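Local coordinates for protein polyketide synthase (Synechococcus sp., PDB 4GOX) that probably transfers a sulfo group from 3'-phosphoadenosine-5'-phosphosulfate to an intermediate of the olefin synthase, activating it for hydrocarbon formation, at residues F28-P33 against R194-L199; H157-I162 against A285-D290; Y208-Y213 against E296-D301; D219-L224 against V233-A238. All blocks are in the same frame, centred on the assembly; numbering follows the deposited sequence.

Overall arrangement
The contacts are built on and around the five-stranded parallel sheet of the sulfotransferase fold. Contact 1 is the core one: a central strand packs on helix 181-202, almost entirely by apolar side chains. Contact 2 is also buried, but its centre lies about 21 Å from that of the chain, and it adds a water bridge to its apolar cluster. It shares helix 289-297 with contact 3, and the two touch through His157 and Asp301. Contact 3 is partly buried and mixes an amide, rings and an isoleucine beside the outermost strand 208-212. Contact 4 lies nearer the surface and adds a salt bridge. Its helix meets contact 3 through Val211 and Val223.

Contact 1. Residues F28-P33 against R194-L199; sequences FILSSP and RNILDL
The central strand of the sulfotransferase sheet, just before the phosphate-binding loop, lays Leu30 against Ile196 of helix 181-202. The contact is buried and apolar. No hydrogen bond crosses it. Leu30 CB meets the tip of Ile196, with CD1 3.7 Å away. The two side chains cross obliquely. Ile196 CG1 lies anti to its carbonyl carbon (chi1 -53°), and the chain runs on almost fully extended to CD1. This takes CD1 to the backbone, 3.6 Å from Ser31 N. The other branch, Ile196 CG2, sits 4.0 Å from Leu30 CD1. One helical turn further on, Leu199 adds a second, lighter touch. Its CD2 is 4.0 Å from Leu30 CD1, and these side chains cross at about a right angle. Leu30 is thus met by two helix residues three positions apart.

Next along the chain, the serines bond within the segment. Ser31 OG donates to Ser32 O at 2.8 Å, from above the carbonyl plane. Ser32 OG donates to Pro33 O at 3.1 Å, in the carbonyl plane and on a lone pair. Strand 149-155 pairs with the strand. Tyr151 of that strand and Leu139 of helix 136-145 also touch Leu30. The loop that follows, with Ser37, belongs to the site of the adenosine-3'-5'-diphosphate. The arrangement is that of a P-loop-like fold, in which a buried strand leads directly into the nucleotide-binding turn.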
# COMPACT_ATOMS: atom_id res chain seq x y z
N PHE A 28 -0.26 7.02 -2.44
CA PHE A 28 0.03 5.84 -1.65
C PHE A 28 -1.24 5.06 -1.42
O PHE A 28 -2.30 5.66 -1.20
CB PHE A 28 0.58 6.25 -0.26
CG PHE A 28 1.92 6.94 -0.29
CD1 PHE A 28 3.09 6.21 -0.12
CD2 PHE A 28 2.01 8.31 -0.46
CE1 PHE A 28 4.34 6.84 -0.16
CE2 PHE A 28 3.25 8.94 -0.50
CZ PHE A 28 4.41 8.20 -0.35
N ILE A 29 -1.11 3.73 -1.33
CA ILE A 29 -2.20 2.85 -0.91
C ILE A 29 -1.72 2.40 0.44
O ILE A 29 -0.69 1.72 0.56
CB ILE A 29 -2.53 1.62 -1.81
CG1 ILE A 29 -2.97 2.05 -3.22
CG2 ILE A 29 -3.61 0.75 -1.13
CD1 ILE A 29 -2.96 0.91 -4.22
N LEU A 30 -2.44 2.84 1.48
CA LEU A 30 -2.12 2.53 2.85
C LEU A 30 -3.21 1.68 3.45
O LEU A 30 -4.40 1.97 3.32
CB LEU A 30 -1.93 3.82 3.67
CG LEU A 30 -0.88 4.83 3.16
CD1 LEU A 30 -0.99 6.10 3.96
CD2 LEU A 30 0.54 4.27 3.27
N SER A 31 -2.79 0.65 4.17
CA SER A 31 -3.72 -0.22 4.88
C SER A 31 -2.98 -1.04 5.89
O SER A 31 -1.75 -1.07 5.94
CB SER A 31 -4.42 -1.17 3.91
OG SER A 31 -3.55 -2.17 3.41
N SER A 32 -3.76 -1.77 6.67
CA SER A 32 -3.30 -2.81 7.55
C SER A 32 -2.97 -3.99 6.57
O SER A 32 -3.56 -4.04 5.47
CB SER A 32 -4.47 -3.20 8.47
OG SER A 32 -4.45 -4.55 8.89
N PRO A 33 -2.13 -4.98 6.93
CA PRO A 33 -1.96 -6.13 6.02
C PRO A 33 -3.28 -6.92 5.89
O PRO A 33 -4.18 -6.75 6.72
CB PRO A 33 -0.87 -6.99 6.68
CG PRO A 33 -0.66 -6.46 8.02
CD PRO A 33 -1.30 -5.10 8.15
N ARG A 194 -5.78 3.44 12.81
CA ARG A 194 -5.81 4.69 13.57
C ARG A 194 -4.76 5.69 13.02
O ARG A 194 -5.10 6.85 12.78
CB ARG A 194 -5.61 4.41 15.06
CG ARG A 194 -5.39 5.66 15.93
CD ARG A 194 -6.72 6.30 16.20
NE ARG A 194 -7.63 5.38 16.88
CZ ARG A 194 -8.95 5.53 16.94
NH1 ARG A 194 -9.54 6.56 16.34
NH2 ARG A 194 -9.70 4.64 17.58
N ASN A 195 -3.52 5.23 12.77
CA ASN A 195 -2.44 6.08 12.23
C ASN A 195 -2.81 6.69 10.87
O ASN A 195 -2.63 7.89 10.69
CB ASN A 195 -1.12 5.33 12.14
CG ASN A 195 -0.49 4.99 13.46
OD1 ASN A 195 -0.70 5.66 14.44
ND2 ASN A 195 0.34 3.97 13.51
N ILE A 196 -3.37 5.88 9.96
CA ILE A 196 -3.75 6.35 8.61
C ILE A 196 -4.91 7.34 8.69
O ILE A 196 -4.86 8.39 8.04
CB ILE A 196 -4.01 5.21 7.59
CG1 ILE A 196 -2.82 4.23 7.52
CG2 ILE A 196 -4.28 5.81 6.20
CD1 ILE A 196 -3.23 2.86 7.02
N LEU A 197 -5.92 7.03 9.53
CA LEU A 197 -7.03 7.93 9.82
C LEU A 197 -6.49 9.29 10.34
O LEU A 197 -6.90 10.33 9.83
CB LEU A 197 -7.97 7.30 10.86
CG LEU A 197 -9.21 8.11 11.22
CD1 LEU A 197 -10.17 8.15 10.04
CD2 LEU A 197 -9.88 7.57 12.50
N ASP A 198 -5.57 9.26 11.35
CA ASP A 198 -4.97 10.48 11.90
C ASP A 198 -4.23 11.28 10.81
O ASP A 198 -4.38 12.49 10.76
CB ASP A 198 -4.01 10.17 13.06
CG ASP A 198 -4.72 9.74 14.35
OD1 ASP A 198 -5.98 9.75 14.38
OD2 ASP A 198 -4.01 9.30 15.29
N LEU A 199 -3.48 10.59 9.91
CA LEU A 199 -2.82 11.25 8.78
C LEU A 199 -3.86 11.95 7.89
O LEU A 199 -3.71 13.14 7.59
CB LEU A 199 -1.98 10.26 7.94
CG LEU A 199 -1.41 10.78 6.61
CD1 LEU A 199 -0.40 11.86 6.83
CD2 LEU A 199 -0.83 9.64 5.78

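Contact 2. Residues H157-I162 against A285-D290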
# COMPACT_ATOMS: atom_id res chain seq x y z
N HIS A 157 -12.74 -5.22 7.21
CA HIS A 157 -13.39 -5.61 8.47
C HIS A 157 -12.34 -6.18 9.43
O HIS A 157 -11.53 -6.99 8.97
CB HIS A 157 -14.49 -6.64 8.19
CG HIS A 157 -15.45 -6.80 9.33
ND1 HIS A 157 -15.09 -7.46 10.49
CD2 HIS A 157 -16.71 -6.34 9.46
CE1 HIS A 157 -16.14 -7.40 11.28
NE2 HIS A 157 -17.14 -6.74 10.71
N PRO A 158 -12.28 -5.74 10.73
CA PRO A 158 -11.25 -6.29 11.65
C PRO A 158 -11.24 -7.83 11.73
O PRO A 158 -10.15 -8.41 11.72
CB PRO A 158 -11.59 -5.64 13.01
CG PRO A 158 -13.04 -5.21 12.89
CD PRO A 158 -13.14 -4.78 11.44
N TYR A 159 -12.44 -8.48 11.75
CA TYR A 159 -12.60 -9.95 11.82
C TYR A 159 -11.95 -10.64 10.65
O TYR A 159 -11.30 -11.66 10.84
CB TYR A 159 -14.09 -10.37 11.86
CG TYR A 159 -14.83 -10.19 13.17
CD1 TYR A 159 -14.23 -9.54 14.24
CD2 TYR A 159 -16.12 -10.67 13.34
CE1 TYR A 159 -14.89 -9.40 15.46
CE2 TYR A 159 -16.80 -10.53 14.55
CZ TYR A 159 -16.18 -9.88 15.61
OH TYR A 159 -16.83 -9.72 16.81
N ALA A 160 -12.14 -10.10 9.42
CA ALA A 160 -11.57 -10.67 8.20
C ALA A 160 -10.06 -10.54 8.20
O ALA A 160 -9.38 -11.50 7.87
CB ALA A 160 -12.15 -10.00 6.97
N VAL A 161 -9.53 -9.37 8.63
CA VAL A 161 -8.08 -9.16 8.71
C VAL A 161 -7.44 -10.14 9.73
O VAL A 161 -6.46 -10.81 9.41
CB VAL A 161 -7.74 -7.68 9.02
CG1 VAL A 161 -6.29 -7.52 9.47
CG2 VAL A 161 -8.04 -6.79 7.82
N ILE A 162 -8.04 -10.25 10.94
CA ILE A 162 -7.58 -11.10 12.04
C ILE A 162 -7.50 -12.56 11.62
O ILE A 162 -6.45 -13.16 11.76
CB ILE A 162 -8.38 -10.88 13.37
CG1 ILE A 162 -8.11 -9.48 13.94
CG2 ILE A 162 -8.03 -11.96 14.40
CD1 ILE A 162 -9.19 -8.95 14.88
N ALA A 285 -11.69 -14.53 21.56
CA ALA A 285 -12.15 -13.55 22.54
C ALA A 285 -12.67 -12.29 21.82
O ALA A 285 -12.40 -12.10 20.63
CB ALA A 285 -11.03 -13.19 23.51
N ALA A 286 -13.43 -11.45 22.55
CA ALA A 286 -14.00 -10.20 22.05
C ALA A 286 -12.89 -9.20 21.70
O ALA A 286 -11.80 -9.24 22.27
CB ALA A 286 -14.93 -9.60 23.11
N LEU A 287 -13.19 -8.29 20.76
CA LEU A 287 -12.26 -7.23 20.34
C LEU A 287 -12.08 -6.24 21.47
O LEU A 287 -12.94 -6.16 22.35
CB LEU A 287 -12.83 -6.50 19.12
CG LEU A 287 -13.07 -7.29 17.85
CD1 LEU A 287 -13.58 -6.37 16.77
CD2 LEU A 287 -11.79 -7.95 17.36
N GLN A 288 -10.99 -5.47 21.46
CA GLN A 288 -10.81 -4.47 22.53
C GLN A 288 -11.76 -3.30 22.31
O GLN A 288 -12.26 -3.10 21.19
CB GLN A 288 -9.34 -4.00 22.66
CG GLN A 288 -8.35 -5.14 22.97
CD GLN A 288 -8.70 -5.91 24.22
OE1 GLN A 288 -8.94 -7.12 24.20
NE2 GLN A 288 -8.80 -5.23 25.33
N LEU A 289 -12.04 -2.53 23.36
CA LEU A 289 -12.95 -1.39 23.28
C LEU A 289 -12.58 -0.36 22.21
O LEU A 289 -13.46 -0.01 21.43
CB LEU A 289 -13.24 -0.80 24.68
CG LEU A 289 -14.58 -1.22 25.32
CD1 LEU A 289 -14.87 -2.75 25.20
CD2 LEU A 289 -14.65 -0.82 26.77
N ASP A 290 -11.29 0.03 22.08
CA ASP A 290 -10.92 0.97 21.01
C ASP A 290 -10.92 0.33 19.63
O ASP A 290 -11.06 1.05 18.64
CB ASP A 290 -9.60 1.71 21.26
CG ASP A 290 -8.38 0.89 21.63
OD1 ASP A 290 -8.54 -0.29 22.04
OD2 ASP A 290 -7.29 1.48 21.67
O HOH W 1 -15.85 -8.82 19.23
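Pro158, in the first turn of helix 158-167, faces Leu287 in the loop that enters helix 289-297, with their CA atoms 8.8 Å apart. Leu287 carries its side of the contact. Its CG lies anti to the carbonyl carbon (chi1 -61°), which turns the branched end to the helix. Both methyls border Tyr159 CE1, with CD1 the nearer at 3.6 Å. CD1 also reaches Pro158 CG, and CD2 meets Ile162 CD1 at 3.7 Å. Leu287 CG sits in the plane of the Tyr159 ring, at its edge. With an alanine at this position, Pro158, Tyr159 and Ile162 are likely to lose their shared apolar partner, opening a gap between helix and loop.

One water ties the polar rim. It accepts from Leu287 N at 3.1 Å and is hydrogen-bonded to Tyr159 OH at 2.8 Å. The helix start is capped by His157, whose ND1 accepts from Tyr159 N at 3.1 Å, nearly in the ring plane. NE2 of the same ring bonds Asp301 O, and Trp278 stacks on it. Helix 181-202 borders the cluster: Trp189 touches Pro158, Tyr182 touches Ile162 and Glu186 touches Leu287. On helix 289-297, Ala295 meets Pro158 and Ile292 meets Leu287.

Contact 3. Residues Y208-Y213 against E296-D301; sequences YLQVIY and ETFAYD. With A3P (adenosine-3'-5'-diphosphate), chain B.
Gln210 and Ile212, on the outermost strand of the parallel sheet, face Phe298 and Tyr300 just past helix 289-297. That helix ends in a Schellman motif with Ala299 at positive phi. The turn places the two aromatic residues beside the strand.

Gln210 can be followed outward. Its CB points toward Phe298, but contact with the ring begins only at the amide. The chain is extended beyond CG (chi2 -178°), which carries the amide to the ring edge. CD lies there, in the ring plane, 3.8 Å from Phe298 CE1. OE1 is 3.5 Å from Phe298 CD1, and NE2 is 3.6 Å from Phe298 CE1. The amide thus straddles the rim, its plane turned 68° from that of the ring. NE2 also donates to Tyr208 OH at 3.0 Å, almost in the amide plane, consistent with the modelled orientation of the amide. Tyr208 OH bonds His153 ND1 in turn. A leucine in place of Gln210 would probably leave Tyr208 OH without this donor and lose the polar edge contact to Phe298.

Ile212 splits its branches. CD1 approaches Phe298 CB at 4.3 Å, and CG2 lies 3.6 Å from Tyr300 OH. That hydroxyl has its hydrogen bond with Glu214 OE1, so the isoleucine touch is plain packing.

Past the strand end, Tyr213 swings away to the nucleotide pocket. Its OH donates to N3 of the adenosine-3'-5'-diphosphate adenine at 2.7 Å, with N3 in the plane of the tyrosine ring.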
# COMPACT_ATOMS: atom_id res chain seq x y z
N TYR A 208 -6.85 12.72 0.77
CA TYR A 208 -7.14 11.49 1.50
C TYR A 208 -8.49 10.92 1.08
O TYR A 208 -9.48 11.65 1.01
CB TYR A 208 -7.15 11.79 3.00
CG TYR A 208 -7.64 10.67 3.89
CD1 TYR A 208 -6.82 9.58 4.18
CD2 TYR A 208 -8.87 10.75 4.53
CE1 TYR A 208 -7.22 8.59 5.08
CE2 TYR A 208 -9.30 9.74 5.40
CZ TYR A 208 -8.47 8.67 5.67
OH TYR A 208 -8.89 7.71 6.55
N LEU A 209 -8.53 9.61 0.85
CA LEU A 209 -9.73 8.89 0.49
C LEU A 209 -9.80 7.51 1.16
O LEU A 209 -8.90 6.69 0.96
CB LEU A 209 -9.80 8.70 -1.05
CG LEU A 209 -11.01 7.94 -1.62
CD1 LEU A 209 -12.23 8.85 -1.73
CD2 LEU A 209 -10.69 7.38 -2.98
N GLN A 210 -10.87 7.25 1.92
CA GLN A 210 -11.13 5.93 2.49
C GLN A 210 -11.78 5.05 1.45
O GLN A 210 -12.70 5.47 0.76
CB GLN A 210 -12.09 6.02 3.69
CG GLN A 210 -11.37 6.47 4.93
CD GLN A 210 -12.25 6.53 6.14
OE1 GLN A 210 -13.33 5.94 6.19
NE2 GLN A 210 -11.75 7.18 7.18
N VAL A 211 -11.33 3.82 1.35
CA VAL A 211 -11.90 2.82 0.44
C VAL A 211 -12.20 1.60 1.29
O VAL A 211 -11.31 1.06 1.95
CB VAL A 211 -10.92 2.47 -0.74
CG1 VAL A 211 -11.50 1.34 -1.58
CG2 VAL A 211 -10.65 3.68 -1.61
N ILE A 212 -13.44 1.16 1.27
CA ILE A 212 -13.88 -0.02 2.00
C ILE A 212 -13.72 -1.23 1.10
O ILE A 212 -14.41 -1.34 0.08
CB ILE A 212 -15.33 0.16 2.51
CG1 ILE A 212 -15.47 1.47 3.36
CG2 ILE A 212 -15.81 -1.07 3.27
CD1 ILE A 212 -14.53 1.58 4.66
N TYR A 213 -12.82 -2.15 1.48
CA TYR A 213 -12.54 -3.39 0.76
C TYR A 213 -13.83 -4.12 0.36
O TYR A 213 -13.94 -4.57 -0.79
CB TYR A 213 -11.65 -4.32 1.58
CG TYR A 213 -11.61 -5.73 1.05
CD1 TYR A 213 -10.75 -6.08 0.02
CD2 TYR A 213 -12.45 -6.71 1.57
CE1 TYR A 213 -10.72 -7.39 -0.48
CE2 TYR A 213 -12.44 -8.01 1.08
CZ TYR A 213 -11.56 -8.34 0.05
OH TYR A 213 -11.55 -9.63 -0.43
N GLU A 296 -16.41 0.97 14.20
CA GLU A 296 -17.67 1.71 14.09
C GLU A 296 -17.45 2.98 13.24
O GLU A 296 -18.34 3.36 12.51
CB GLU A 296 -18.24 2.07 15.49
CG GLU A 296 -18.72 0.84 16.26
CD GLU A 296 -19.29 1.06 17.65
OE1 GLU A 296 -18.88 2.01 18.35
OE2 GLU A 296 -20.13 0.22 18.06
N THR A 297 -16.27 3.60 13.32
CA THR A 297 -15.92 4.79 12.52
C THR A 297 -16.03 4.44 11.01
O THR A 297 -16.40 5.30 10.21
CB THR A 297 -14.50 5.26 12.91
OG1 THR A 297 -14.57 5.85 14.21
CG2 THR A 297 -13.88 6.25 11.94
N PHE A 298 -15.75 3.17 10.65
CA PHE A 298 -15.83 2.71 9.26
C PHE A 298 -17.14 2.04 8.92
O PHE A 298 -17.22 1.42 7.87
CB PHE A 298 -14.67 1.76 8.91
CG PHE A 298 -13.31 2.30 9.22
CD1 PHE A 298 -12.85 3.46 8.60
CD2 PHE A 298 -12.48 1.66 10.13
CE1 PHE A 298 -11.59 3.97 8.90
CE2 PHE A 298 -11.21 2.16 10.41
CZ PHE A 298 -10.78 3.32 9.81
N ALA A 299 -18.15 2.18 9.80
CA ALA A 299 -19.51 1.62 9.66
C ALA A 299 -19.59 0.08 9.66
O ALA A 299 -20.59 -0.47 9.20
CB ALA A 299 -20.22 2.21 8.44
N TYR A 300 -18.58 -0.62 10.21
CA TYR A 300 -18.63 -2.09 10.32
C TYR A 300 -19.52 -2.55 11.46
O TYR A 300 -19.60 -1.89 12.49
CB TYR A 300 -17.24 -2.66 10.54
CG TYR A 300 -16.35 -2.58 9.32
CD1 TYR A 300 -16.71 -3.21 8.13
CD2 TYR A 300 -15.14 -1.90 9.36
CE1 TYR A 300 -15.87 -3.18 7.02
CE2 TYR A 300 -14.30 -1.86 8.26
CZ TYR A 300 -14.67 -2.50 7.09
OH TYR A 300 -13.84 -2.42 6.00
N ASP A 301 -20.13 -3.74 11.29
CA ASP A 301 -21.02 -4.40 12.26
C ASP A 301 -20.22 -5.51 12.99
O ASP A 301 -19.51 -6.29 12.34
CB ASP A 301 -22.22 -5.00 11.51
CG ASP A 301 -23.38 -5.45 12.38
OD1 ASP A 301 -23.76 -4.68 13.31
OD2 ASP A 301 -23.95 -6.52 12.10
P1 A3P B . -6.73 -14.15 2.12
O1P A3P B . -6.08 -14.52 3.43
O2P A3P B . -6.01 -14.77 0.94
O3P A3P B . -8.24 -14.22 2.10
P2 A3P B . -3.24 -7.86 1.17
O4P A3P B . -3.45 -6.46 1.68
O5P A3P B . -2.35 -8.75 1.97
O6P A3P B . -2.98 -7.88 -0.32
O5' A3P B . -4.67 -8.58 1.28
C5' A3P B . -4.79 -10.00 1.13
C4' A3P B . -6.27 -10.35 0.98
O4' A3P B . -6.86 -9.73 -0.15
C3' A3P B . -6.55 -11.83 0.76
O3' A3P B . -6.48 -12.55 1.98
C2' A3P B . -7.92 -11.83 0.12
O2' A3P B . -8.97 -11.92 1.09
C1' A3P B . -8.01 -10.48 -0.57
N9 A3P B . -7.95 -10.74 -2.03
C8 A3P B . -6.83 -11.12 -2.72
N7 A3P B . -7.12 -11.33 -4.02
C5 A3P B . -8.43 -11.08 -4.17
C6 A3P B . -9.39 -11.15 -5.30
N6 A3P B . -8.93 -11.49 -6.52
N1 A3P B . -10.68 -10.83 -5.06
C2 A3P B . -11.12 -10.46 -3.84
N3 A3P B . -10.32 -10.41 -2.75
C4 A3P B . -8.99 -10.70 -2.86

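Contact 4. Residues D219-L224 against V233-A238; sequences DPRKVL and VDFDEA
Phe235 leans on the first turns of helix 220-231, against Leu224 and the Arg221 backbone on the inner side and the Arg221 side chain on the outer. The inner side is the more buried one, where Leu224 is enclosed. The Phe235 ring extends toward the helix. Its CE1 comes to 4.2 Å from Leu224 CB, which lies at the ring edge near its plane. The same CE1 is 4.0 Å from Arg221 O. Beyond this contact Leu224 packs on Leu40, Met43 and Leu44 of helix 37-45 and on Leu216.

The outer side is exposed and polar. A bend at chi3 (-94°) turns the Arg221 guanidinium toward Phe235 and Glu237. Phe235 CZ lies over one face of that group. At the guanidinium edge, NH1 donates to Glu237 OE1 at 2.8 Å, nearly in the guanidinium plane and on the syn lone pair of the oxygen. This is a salt bridge, with the two flat groups only 25° apart. The bond is bent (142°), and Glu237 OE2 lies almost as near NH1, at 2.9 Å. The carboxylate oxygen OE1 lies at the edge of the Phe235 ring, in its plane, so the bridge borders the ring at the solvent side.

Each segment also carries its own turn. Asp219 N-caps the helix through a weak bond from Lys222 N. Asp236 OD2 accepts from Ala238 N at 2.9 Å, on its anti lone pair. Together they form a capped helix whose following loop folds back along its side, with an Asx turn leading into a 3-10 segment.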
# COMPACT_ATOMS: atom_id res chain seq x y z
N ASP A 219 -18.69 -3.96 -5.72
CA ASP A 219 -18.92 -3.11 -6.90
C ASP A 219 -17.60 -2.44 -7.32
O ASP A 219 -17.40 -1.25 -7.05
CB ASP A 219 -20.07 -2.11 -6.66
CG ASP A 219 -20.60 -1.44 -7.92
OD1 ASP A 219 -21.56 -0.64 -7.81
OD2 ASP A 219 -20.03 -1.68 -9.03
N PRO A 220 -16.67 -3.20 -7.95
CA PRO A 220 -15.36 -2.60 -8.28
C PRO A 220 -15.44 -1.42 -9.23
O PRO A 220 -14.70 -0.47 -9.05
CB PRO A 220 -14.54 -3.78 -8.82
CG PRO A 220 -15.57 -4.80 -9.26
CD PRO A 220 -16.72 -4.63 -8.31
N ARG A 221 -16.37 -1.46 -10.19
CA ARG A 221 -16.55 -0.36 -11.14
C ARG A 221 -16.87 0.96 -10.43
O ARG A 221 -16.24 1.95 -10.75
CB ARG A 221 -17.59 -0.69 -12.21
CG ARG A 221 -17.98 0.50 -13.10
CD ARG A 221 -19.02 0.14 -14.16
NE ARG A 221 -18.34 -0.20 -15.40
CZ ARG A 221 -18.04 -1.44 -15.76
NH1 ARG A 221 -17.34 -1.66 -16.85
NH2 ARG A 221 -18.43 -2.46 -15.01
N LYS A 222 -17.84 0.96 -9.49
CA LYS A 222 -18.23 2.16 -8.74
C LYS A 222 -17.10 2.68 -7.87
O LYS A 222 -16.83 3.88 -7.88
CB LYS A 222 -19.47 1.87 -7.87
CG LYS A 222 -20.03 3.06 -7.09
CD LYS A 222 -21.09 2.62 -6.09
CE LYS A 222 -21.42 3.72 -5.11
NZ LYS A 222 -22.26 3.23 -3.98
N VAL A 223 -16.44 1.78 -7.13
CA VAL A 223 -15.35 2.13 -6.22
C VAL A 223 -14.11 2.63 -6.98
O VAL A 223 -13.58 3.69 -6.65
CB VAL A 223 -15.06 0.99 -5.21
CG1 VAL A 223 -13.83 1.29 -4.34
CG2 VAL A 223 -16.28 0.73 -4.33
N LEU A 224 -13.67 1.90 -8.00
CA LEU A 224 -12.51 2.30 -8.81
C LEU A 224 -12.76 3.61 -9.56
O LEU A 224 -11.82 4.36 -9.78
CB LEU A 224 -12.03 1.16 -9.72
CG LEU A 224 -11.38 -0.04 -8.98
CD1 LEU A 224 -11.53 -1.34 -9.77
CD2 LEU A 224 -9.92 0.23 -8.68
N VAL A 233 -7.69 10.82 -12.82
CA VAL A 233 -7.60 10.08 -14.09
C VAL A 233 -9.00 9.61 -14.52
O VAL A 233 -9.93 9.65 -13.71
CB VAL A 233 -6.57 8.91 -14.05
CG1 VAL A 233 -5.14 9.44 -13.88
CG2 VAL A 233 -6.91 7.88 -12.96
N ASP A 234 -9.16 9.21 -15.77
CA ASP A 234 -10.44 8.69 -16.23
C ASP A 234 -10.49 7.21 -15.91
O ASP A 234 -9.44 6.58 -15.82
CB ASP A 234 -10.63 8.91 -17.74
CG ASP A 234 -10.78 10.36 -18.15
OD1 ASP A 234 -11.32 11.16 -17.34
OD2 ASP A 234 -10.40 10.70 -19.29
N PHE A 235 -11.70 6.65 -15.76
CA PHE A 235 -11.86 5.22 -15.50
C PHE A 235 -11.44 4.46 -16.77
O PHE A 235 -11.68 4.94 -17.87
CB PHE A 235 -13.31 4.88 -15.08
CG PHE A 235 -13.59 3.39 -14.95
CD1 PHE A 235 -13.33 2.73 -13.75
CD2 PHE A 235 -14.09 2.66 -16.02
CE1 PHE A 235 -13.56 1.35 -13.64
CE2 PHE A 235 -14.31 1.29 -15.91
CZ PHE A 235 -14.05 0.64 -14.72
N ASP A 236 -10.77 3.32 -16.60
CA ASP A 236 -10.31 2.46 -17.68
C ASP A 236 -10.74 1.05 -17.31
O ASP A 236 -10.57 0.64 -16.16
CB ASP A 236 -8.78 2.54 -17.82
CG ASP A 236 -8.22 1.82 -19.03
OD1 ASP A 236 -7.62 2.49 -19.89
OD2 ASP A 236 -8.37 0.58 -19.11
N GLU A 237 -11.25 0.30 -18.28
CA GLU A 237 -11.76 -1.07 -18.14
C GLU A 237 -10.73 -2.06 -17.60
O GLU A 237 -11.12 -3.01 -16.92
CB GLU A 237 -12.35 -1.58 -19.47
CG GLU A 237 -13.71 -1.00 -19.81
CD GLU A 237 -14.85 -1.29 -18.86
OE1 GLU A 237 -15.65 -0.37 -18.60
OE2 GLU A 237 -14.95 -2.45 -18.38
N ALA A 238 -9.43 -1.85 -17.90
CA ALA A 238 -8.32 -2.69 -17.45
C ALA A 238 -8.28 -2.80 -15.93
O ALA A 238 -7.82 -3.81 -15.41
CB ALA A 238 -7.00 -2.14 -17.97